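Local coordinates for GrgF (PDB 6LZH), which acts as a polyketide transferase in the biosynthesis of the fungal furanone gregatin A, on an alpha/beta hydrolase scaffold, at residues I82-Q87 with L216-L221; D142-P147 with Q210-S215. All coordinates share one frame; numbering follows the deposited sequence.

In the fold
Contacts 1 and 2 lie on the same side of the chain's centre, their centres about 9 Å apart, and meet at one sodium ion. Contact 2 contributes Ser215 O, 2.3 Å from the sodium, and contact 1 contributes Trp218 O, 2.2 Å from it; three waters make up the rest of its five ligands. Residues 210-215 run on into 216-221, so the ion sits where helix 209-216 gives way to loop. A second tie joins the contacts, a probable hydrogen bond of 3.0 Å between Ile82 N and Thr211 OG1. Neither contact touches the active site: the side chain of Cys115, the probable nucleophile, lies about 9 Å from that of Ser143 and about 12 Å from that of Ala84.

Contact 1: residues I82-Q87 with L216-L221; sequences IDARQQ and LSWNIL. With NA (sodium ion), chain D.
With CG anti to the backbone N (chi1 -177°), Trp218 swings its indole toward the first turn of helix 84-99, where Ala84 and Arg85 meet one face. Ala84 CB stands 3.4 Å from the centroid of the five-membered ring, 13° off the normal, a CH-pi contact. Alanine suits the place because its single methyl lets the ring come close to the helix. The six-membered ring reaches farther along the backbone, so that Arg85 CB lies 3.4 Å from Trp218 CZ3 and Arg85 N sits above the same face. Arg85 offers its aliphatic root to the indole, while a bend at chi3 (88°) turns the guanidinium to a salt bridge with Asp83 of the second subunit. Trp218 plays two further roles: NE1 is hydrogen-bonded to Asn119 OD1, and its backbone O is a sodium ligand. Without the indole, as with an alanine here, the methyl of Ala84 would probably face a gap and Asn119 would lose its donor. Asp83 caps helix 84-99, accepting a weak bond from Gln86 N. The contact joins the start of that helix to the loop between helix 209-216 and strand 232-237, with Phe116 of helix 116-127 touching Ala84 and Ala123 touching Trp218.

Contact 2: residues D142-P147 with Q210-S215; sequences DSTGNP and QTYYKS. With NA (sodium ion), chain D.
Tyr212 reaches from its helix to the loop and gives its phenol proton to Thr144 O, with 2.9 Å between Tyr212 OH and that oxygen. Its CG is anti to the backbone N (chi1 -173°), which carries the ring across. The carbonyl oxygen lies at the ring edge, and the hydroxyl approaches in the carbonyl plane on a lone pair, at a C=O...O angle of 138°. Tyrosine suits the position because it combines a long rigid reach with a donor at its end. Ser143 O adds a looser contact, 3.7 Å from Tyr212 CE1. Within the loop, Thr144 OG1 donates to the syn lone pair of Asp142 OD1 at 2.8 Å, and Thr144 N, two residues on, adds the weak bond of an Asx turn to the same oxygen; both donors hold it in place. Ser215 holds OG between its backbone N and carbonyl carbon (chi1 59°), close enough to Tyr212 O to donate at 2.9 Å; a small serine fits here, facing Ser143 CB, while its own O binds sodium. Helix 209-216 is fastened to the loop that leads from strand 133-137 to helix 150-165, and Arg150 and Ile153 of the latter helix pack on Tyr212.

Contact 1: residues I82-Q87 with L216-L221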
ATOM      1  N   ILE A  82     -12.271  -1.793   0.495  1.00 19.32           N
ATOM      2  CA  ILE A  82     -11.492  -2.363  -0.600  1.00 20.91           C
ATOM      3  C   ILE A  82     -10.033  -1.981  -0.400  1.00 25.40           C
ATOM      4  O   ILE A  82      -9.724  -0.832  -0.065  1.00 20.33           O
ATOM      5  CB  ILE A  82     -12.000  -1.879  -1.973  1.00 23.10           C
ATOM      6  CG1 ILE A  82     -13.437  -2.344  -2.284  1.00 22.79           C
ATOM      7  CG2 ILE A  82     -11.062  -2.307  -3.084  1.00 23.18           C
ATOM      8  CD1 ILE A  82     -13.870  -3.631  -1.635  1.00 27.33           C
ATOM      9  N   ASP A  83      -9.138  -2.951  -0.583  1.00 19.85           N
ATOM     10  CA  ASP A  83      -7.706  -2.747  -0.372  1.00 21.39           C
ATOM     11  C   ASP A  83      -6.987  -3.580  -1.428  1.00 19.23           C
ATOM     12  O   ASP A  83      -6.840  -4.794  -1.259  1.00 16.48           O
ATOM     13  CB  ASP A  83      -7.300  -3.153   1.045  1.00 20.50           C
ATOM     14  CG  ASP A  83      -5.853  -2.804   1.364  1.00 23.99           C
ATOM     15  OD1 ASP A  83      -5.106  -2.442   0.429  1.00 21.68           O
ATOM     16  OD2 ASP A  83      -5.473  -2.895   2.551  1.00 25.36           O
ATOM     17  N   ALA A  84      -6.567  -2.935  -2.523  1.00 15.98           N
ATOM     18  CA  ALA A  84      -5.947  -3.680  -3.614  1.00 18.25           C
ATOM     19  C   ALA A  84      -4.689  -4.393  -3.148  1.00 17.63           C
ATOM     20  O   ALA A  84      -4.471  -5.561  -3.483  1.00 15.20           O
ATOM     21  CB  ALA A  84      -5.616  -2.747  -4.781  1.00 20.31           C
ATOM     22  N   ARG A  85      -3.831  -3.696  -2.386  1.00 16.66           N
ATOM     23  CA  ARG A  85      -2.610  -4.334  -1.909  1.00 17.61           C
ATOM     24  C   ARG A  85      -2.921  -5.596  -1.114  1.00 14.17           C
ATOM     25  O   ARG A  85      -2.319  -6.652  -1.344  1.00 14.24           O
ATOM     26  CB  ARG A  85      -1.799  -3.363  -1.054  1.00 18.47           C
ATOM     27  CG  ARG A  85      -0.484  -3.961  -0.637  1.00 22.89           C
ATOM     28  CD  ARG A  85       0.260  -3.003   0.300  1.00 28.14           C
ATOM     29  NE  ARG A  85      -0.135  -3.234   1.683  1.00 25.08           N
ATOM     30  CZ  ARG A  85       0.423  -2.624   2.723  1.00 28.68           C
ATOM     31  NH1 ARG A  85       1.390  -1.742   2.525  1.00 22.08           N
ATOM     32  NH2 ARG A  85       0.012  -2.897   3.956  1.00 26.35           N
ATOM     33  N   GLN A  86      -3.856  -5.504  -0.167  1.00 15.52           N
ATOM     34  CA  GLN A  86      -4.192  -6.678   0.636  1.00 14.74           C
ATOM     35  C   GLN A  86      -4.802  -7.774  -0.229  1.00 16.26           C
ATOM     36  O   GLN A  86      -4.568  -8.966   0.002  1.00 13.31           O
ATOM     37  CB  GLN A  86      -5.174  -6.302   1.747  1.00 17.57           C
ATOM     38  CG  GLN A  86      -5.564  -7.501   2.615  1.00 20.18           C
ATOM     39  CD  GLN A  86      -6.712  -7.212   3.579  1.00 24.43           C
ATOM     40  OE1 GLN A  86      -7.668  -6.517   3.241  1.00 27.76           O
ATOM     41  NE2 GLN A  86      -6.628  -7.770   4.778  1.00 20.22           N
ATOM     42  N   GLN A  87      -5.622  -7.384  -1.208  1.00 16.77           N
ATOM     43  CA  GLN A  87      -6.302  -8.378  -2.035  1.00 15.62           C
ATOM     44  C   GLN A  87      -5.301  -9.108  -2.915  1.00 18.26           C
ATOM     45  O   GLN A  87      -5.415 -10.324  -3.124  1.00 16.32           O
ATOM     46  CB  GLN A  87      -7.407  -7.715  -2.872  1.00 16.58           C
ATOM     47  CG  GLN A  87      -8.403  -8.721  -3.474  1.00 24.44           C
ATOM     48  CD  GLN A  87      -9.640  -8.093  -4.117  1.00 29.02           C
ATOM     49  OE1 GLN A  87     -10.146  -7.032  -3.680  1.00 23.02           O
ATOM     50  NE2 GLN A  87     -10.147  -8.761  -5.162  1.00 19.16           N
ATOM     51  N   LEU A 216      -5.395   5.945  -3.119  1.00 23.80           N
ATOM     52  CA  LEU A 216      -4.480   7.022  -3.491  1.00 22.95           C
ATOM     53  C   LEU A 216      -3.031   6.569  -3.423  1.00 25.49           C
ATOM     54  O   LEU A 216      -2.187   7.108  -4.149  1.00 23.85           O
ATOM     55  CB  LEU A 216      -4.665   8.247  -2.599  1.00 27.47           C
ATOM     56  CG  LEU A 216      -5.874   9.156  -2.809  1.00 35.45           C
ATOM     57  CD1 LEU A 216      -5.716  10.373  -1.903  1.00 29.76           C
ATOM     58  CD2 LEU A 216      -6.060   9.580  -4.281  1.00 31.13           C
ATOM     59  N   SER A 217      -2.726   5.580  -2.576  1.00 17.75           N
ATOM     60  CA  SER A 217      -1.369   5.062  -2.450  1.00 22.26           C
ATOM     61  C   SER A 217      -1.125   3.842  -3.320  1.00 24.08           C
ATOM     62  O   SER A 217      -0.052   3.229  -3.226  1.00 23.12           O
ATOM     63  CB  SER A 217      -1.050   4.705  -0.998  1.00 28.62           C
ATOM     64  OG  SER A 217      -2.027   3.810  -0.465  1.00 30.87           O
ATOM     65  N   TRP A 218      -2.100   3.464  -4.138  1.00 22.33           N
ATOM     66  CA  TRP A 218      -2.022   2.277  -4.979  1.00 21.11           C
ATOM     67  C   TRP A 218      -2.041   2.734  -6.431  1.00 23.66           C
ATOM     68  O   TRP A 218      -3.015   3.342  -6.883  1.00 24.81           O
ATOM     69  CB  TRP A 218      -3.185   1.330  -4.679  1.00 22.78           C
ATOM     70  CG  TRP A 218      -3.123   0.060  -5.453  1.00 22.38           C
ATOM     71  CD1 TRP A 218      -3.834  -0.245  -6.578  1.00 21.82           C
ATOM     72  CD2 TRP A 218      -2.299  -1.077  -5.171  1.00 23.59           C
ATOM     73  NE1 TRP A 218      -3.501  -1.512  -7.019  1.00 24.52           N
ATOM     74  CE2 TRP A 218      -2.569  -2.046  -6.167  1.00 25.46           C
ATOM     75  CE3 TRP A 218      -1.370  -1.381  -4.168  1.00 21.91           C
ATOM     76  CZ2 TRP A 218      -1.942  -3.293  -6.189  1.00 25.06           C
ATOM     77  CZ3 TRP A 218      -0.737  -2.623  -4.196  1.00 23.14           C
ATOM     78  CH2 TRP A 218      -1.036  -3.568  -5.196  1.00 23.86           C
ATOM     79  N   ASN A 219      -0.961   2.460  -7.153  1.00 23.49           N
ATOM     80  CA  ASN A 219      -0.846   2.837  -8.559  1.00 21.91           C
ATOM     81  C   ASN A 219      -0.314   1.619  -9.297  1.00 21.09           C
ATOM     82  O   ASN A 219       0.889   1.351  -9.261  1.00 21.44           O
ATOM     83  CB  ASN A 219       0.065   4.046  -8.748  1.00 23.82           C
ATOM     84  CG  ASN A 219       0.183   4.452 -10.203  1.00 32.34           C
ATOM     85  OD1 ASN A 219      -0.442   3.843 -11.087  1.00 28.52           O
ATOM     86  ND2 ASN A 219       0.984   5.484 -10.465  1.00 28.40           N
ATOM     87  N   ILE A 220      -1.227   0.885  -9.943  1.00 19.31           N
ATOM     88  CA  ILE A 220      -0.875  -0.342 -10.651  1.00 19.12           C
ATOM     89  C   ILE A 220       0.195  -0.077 -11.707  1.00 21.20           C
ATOM     90  O   ILE A 220       1.029  -0.943 -11.987  1.00 21.12           O
ATOM     91  CB  ILE A 220      -2.159  -0.970 -11.252  1.00 19.72           C
ATOM     92  CG1 ILE A 220      -1.885  -2.359 -11.802  1.00 22.45           C
ATOM     93  CG2 ILE A 220      -2.798  -0.073 -12.298  1.00 22.18           C
ATOM     94  CD1 ILE A 220      -1.310  -3.294 -10.749  1.00 21.79           C
ATOM     95  N   LEU A 221       0.200   1.118 -12.298  1.00 21.73           N
ATOM     96  CA  LEU A 221       1.217   1.446 -13.293  1.00 26.04           C
ATOM     97  C   LEU A 221       2.627   1.356 -12.727  1.00 26.10           C
ATOM     98  O   LEU A 221       3.581   1.197 -13.493  1.00 32.03           O
ATOM     99  CB  LEU A 221       0.986   2.851 -13.860  1.00 24.80           C
ATOM    100  CG  LEU A 221      -0.297   3.120 -14.647  1.00 29.55           C
ATOM    101  CD1 LEU A 221      -0.262   4.501 -15.281  1.00 35.37           C
ATOM    102  CD2 LEU A 221      -0.522   2.071 -15.706  1.00 27.69           C
TER
HETATM  103 NA    NA D 302      -4.793   4.544  -7.202  1.00 19.14          NA
HETATM  104  O   HOH W   1      -3.159   6.317  -7.136  1.00 35.27           O
HETATM  105  O   HOH W   2      -4.603   5.156  -9.716  1.00 36.02           O
HETATM  106  O   HOH W   3      -6.324   2.702  -7.830  1.00 29.02           O

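Contact 2: residues D142-P147 with Q210-S215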
ATOM      1  N   ASP A 142      -7.510   3.295 -12.638  1.00 25.00           N
ATOM      2  CA  ASP A 142      -7.382   4.485 -11.807  1.00 32.74           C
ATOM      3  C   ASP A 142      -8.710   4.811 -11.148  1.00 35.80           C
ATOM      4  O   ASP A 142      -9.725   4.953 -11.835  1.00 40.07           O
ATOM      5  CB  ASP A 142      -6.894   5.680 -12.639  1.00 35.69           C
ATOM      6  CG  ASP A 142      -6.644   6.917 -11.796  1.00 41.11           C
ATOM      7  OD1 ASP A 142      -6.067   6.784 -10.688  1.00 38.46           O
ATOM      8  OD2 ASP A 142      -7.017   8.019 -12.250  1.00 41.48           O
ATOM      9  N   SER A 143      -8.688   4.936  -9.821  1.00 37.33           N
ATOM     10  CA  SER A 143      -9.839   5.342  -9.025  1.00 31.44           C
ATOM     11  C   SER A 143      -9.761   6.789  -8.565  1.00 36.80           C
ATOM     12  O   SER A 143     -10.644   7.230  -7.820  1.00 41.24           O
ATOM     13  CB  SER A 143      -9.982   4.435  -7.795  1.00 35.87           C
ATOM     14  OG  SER A 143     -10.849   3.349  -8.054  1.00 41.35           O
ATOM     15  N   THR A 144      -8.725   7.532  -8.984  1.00 40.62           N
ATOM     16  CA  THR A 144      -8.486   8.868  -8.446  1.00 39.00           C
ATOM     17  C   THR A 144      -9.668   9.792  -8.698  1.00 41.24           C
ATOM     18  O   THR A 144     -10.024  10.606  -7.838  1.00 42.30           O
ATOM     19  CB  THR A 144      -7.207   9.457  -9.041  1.00 40.97           C
ATOM     20  OG1 THR A 144      -6.085   8.655  -8.665  1.00 40.63           O
ATOM     21  CG2 THR A 144      -6.983  10.890  -8.543  1.00 42.61           C
ATOM     22  N   GLY A 145     -10.299   9.675  -9.862  1.00 39.77           N
ATOM     23  CA  GLY A 145     -11.333  10.645 -10.212  1.00 44.61           C
ATOM     24  C   GLY A 145     -10.676  11.986 -10.469  1.00 47.19           C
ATOM     25  O   GLY A 145      -9.553  12.060 -10.977  1.00 45.74           O
ATOM     26  N   ASN A 146     -11.366  13.064 -10.105  1.00 47.65           N
ATOM     27  CA  ASN A 146     -10.781  14.394 -10.183  1.00 46.57           C
ATOM     28  C   ASN A 146      -9.969  14.633  -8.915  1.00 47.64           C
ATOM     29  O   ASN A 146     -10.550  14.657  -7.818  1.00 45.19           O
ATOM     30  CB  ASN A 146     -11.862  15.457 -10.345  1.00 45.02           C
ATOM     31  CG  ASN A 146     -11.295  16.867 -10.525  1.00 52.03           C
ATOM     32  OD1 ASN A 146     -10.079  17.072 -10.582  1.00 48.70           O
ATOM     33  ND2 ASN A 146     -12.191  17.846 -10.629  1.00 50.45           N
ATOM     34  N   PRO A 147      -8.646  14.797  -9.003  1.00 47.75           N
ATOM     35  CA  PRO A 147      -7.835  14.943  -7.781  1.00 46.91           C
ATOM     36  C   PRO A 147      -8.120  16.213  -7.003  1.00 48.09           C
ATOM     37  O   PRO A 147      -7.627  16.342  -5.875  1.00 45.76           O
ATOM     38  CB  PRO A 147      -6.388  14.929  -8.303  1.00 46.95           C
ATOM     39  CG  PRO A 147      -6.472  14.395  -9.700  1.00 50.62           C
ATOM     40  CD  PRO A 147      -7.815  14.822 -10.218  1.00 49.62           C
ATOM     41  N   GLN A 210     -12.575   4.586   3.649  1.00 17.31           N
ATOM     42  CA  GLN A 210     -11.165   4.228   3.641  1.00 19.50           C
ATOM     43  C   GLN A 210     -10.747   3.649   2.298  1.00 20.74           C
ATOM     44  O   GLN A 210      -9.552   3.658   1.971  1.00 16.70           O
ATOM     45  CB  GLN A 210     -10.867   3.224   4.768  1.00 19.68           C
ATOM     46  CG  GLN A 210     -11.167   3.781   6.163  1.00 17.01           C
ATOM     47  CD  GLN A 210     -10.325   5.016   6.472  1.00 18.68           C
ATOM     48  OE1 GLN A 210      -9.171   5.139   6.018  1.00 19.02           O
ATOM     49  NE2 GLN A 210     -10.896   5.940   7.240  1.00 18.15           N
ATOM     50  N   THR A 211     -11.706   3.129   1.528  1.00 17.78           N
ATOM     51  CA  THR A 211     -11.384   2.612   0.203  1.00 21.31           C
ATOM     52  C   THR A 211     -10.667   3.668  -0.633  1.00 21.95           C
ATOM     53  O   THR A 211      -9.652   3.377  -1.273  1.00 19.69           O
ATOM     54  CB  THR A 211     -12.660   2.143  -0.502  1.00 22.45           C
ATOM     55  OG1 THR A 211     -13.217   1.011   0.193  1.00 17.83           O
ATOM     56  CG2 THR A 211     -12.360   1.766  -1.952  1.00 21.08           C
ATOM     57  N   TYR A 212     -11.154   4.910  -0.603  1.00 21.35           N
ATOM     58  CA  TYR A 212     -10.537   5.967  -1.405  1.00 21.87           C
ATOM     59  C   TYR A 212      -9.157   6.344  -0.863  1.00 24.56           C
ATOM     60  O   TYR A 212      -8.225   6.577  -1.643  1.00 25.19           O
ATOM     61  CB  TYR A 212     -11.456   7.192  -1.461  1.00 26.77           C
ATOM     62  CG  TYR A 212     -10.944   8.265  -2.414  1.00 30.12           C
ATOM     63  CD1 TYR A 212     -11.250   8.224  -3.772  1.00 33.03           C
ATOM     64  CD2 TYR A 212     -10.130   9.300  -1.960  1.00 30.38           C
ATOM     65  CE1 TYR A 212     -10.770   9.198  -4.656  1.00 32.76           C
ATOM     66  CE2 TYR A 212      -9.642  10.273  -2.835  1.00 30.95           C
ATOM     67  CZ  TYR A 212      -9.966  10.216  -4.180  1.00 37.38           C
ATOM     68  OH  TYR A 212      -9.490  11.179  -5.047  1.00 36.67           O
ATOM     69  N   TYR A 213      -9.009   6.394   0.468  1.00 19.61           N
ATOM     70  CA  TYR A 213      -7.704   6.630   1.089  1.00 22.58           C
ATOM     71  C   TYR A 213      -6.657   5.628   0.602  1.00 22.42           C
ATOM     72  O   TYR A 213      -5.560   6.008   0.181  1.00 20.81           O
ATOM     73  CB  TYR A 213      -7.837   6.561   2.620  1.00 16.48           C
ATOM     74  CG  TYR A 213      -6.518   6.700   3.377  1.00 19.85           C
ATOM     75  CD1 TYR A 213      -5.682   5.599   3.595  1.00 20.90           C
ATOM     76  CD2 TYR A 213      -6.107   7.933   3.872  1.00 19.26           C
ATOM     77  CE1 TYR A 213      -4.477   5.731   4.285  1.00 21.16           C
ATOM     78  CE2 TYR A 213      -4.900   8.073   4.559  1.00 19.15           C
ATOM     79  CZ  TYR A 213      -4.093   6.969   4.767  1.00 19.20           C
ATOM     80  OH  TYR A 213      -2.904   7.106   5.466  1.00 19.81           O
ATOM     81  N   LYS A 214      -6.964   4.333   0.679  1.00 21.81           N
ATOM     82  CA  LYS A 214      -5.969   3.341   0.280  1.00 20.35           C
ATOM     83  C   LYS A 214      -5.677   3.373  -1.220  1.00 22.35           C
ATOM     84  O   LYS A 214      -4.544   3.089  -1.630  1.00 27.19           O
ATOM     85  CB  LYS A 214      -6.430   1.951   0.702  1.00 22.72           C
ATOM     86  CG  LYS A 214      -6.315   1.713   2.200  1.00 20.41           C
ATOM     87  CD  LYS A 214      -6.523   0.248   2.549  1.00 26.10           C
ATOM     88  CE  LYS A 214      -6.629   0.031   4.062  1.00 30.09           C
ATOM     89  NZ  LYS A 214      -7.981   0.410   4.595  1.00 31.89           N
ATOM     90  N   SER A 215      -6.665   3.707  -2.059  1.00 22.21           N
ATOM     91  CA  SER A 215      -6.384   3.715  -3.487  1.00 27.93           C
ATOM     92  C   SER A 215      -5.443   4.847  -3.881  1.00 26.26           C
ATOM     93  O   SER A 215      -4.728   4.710  -4.875  1.00 24.88           O
ATOM     94  CB  SER A 215      -7.680   3.783  -4.309  1.00 25.27           C
ATOM     95  OG  SER A 215      -8.449   4.931  -4.006  1.00 38.39           O
TER
HETATM   96 NA    NA D 302      -4.793   4.544  -7.202  1.00 19.14          NA
HETATM   97  O   HOH W   1      -3.159   6.317  -7.136  1.00 35.27           O
HETATM   98  O   HOH W   2      -4.603   5.156  -9.716  1.00 36.02           O
HETATM   99  O   HOH W   3      -6.324   2.702  -7.830  1.00 29.02           O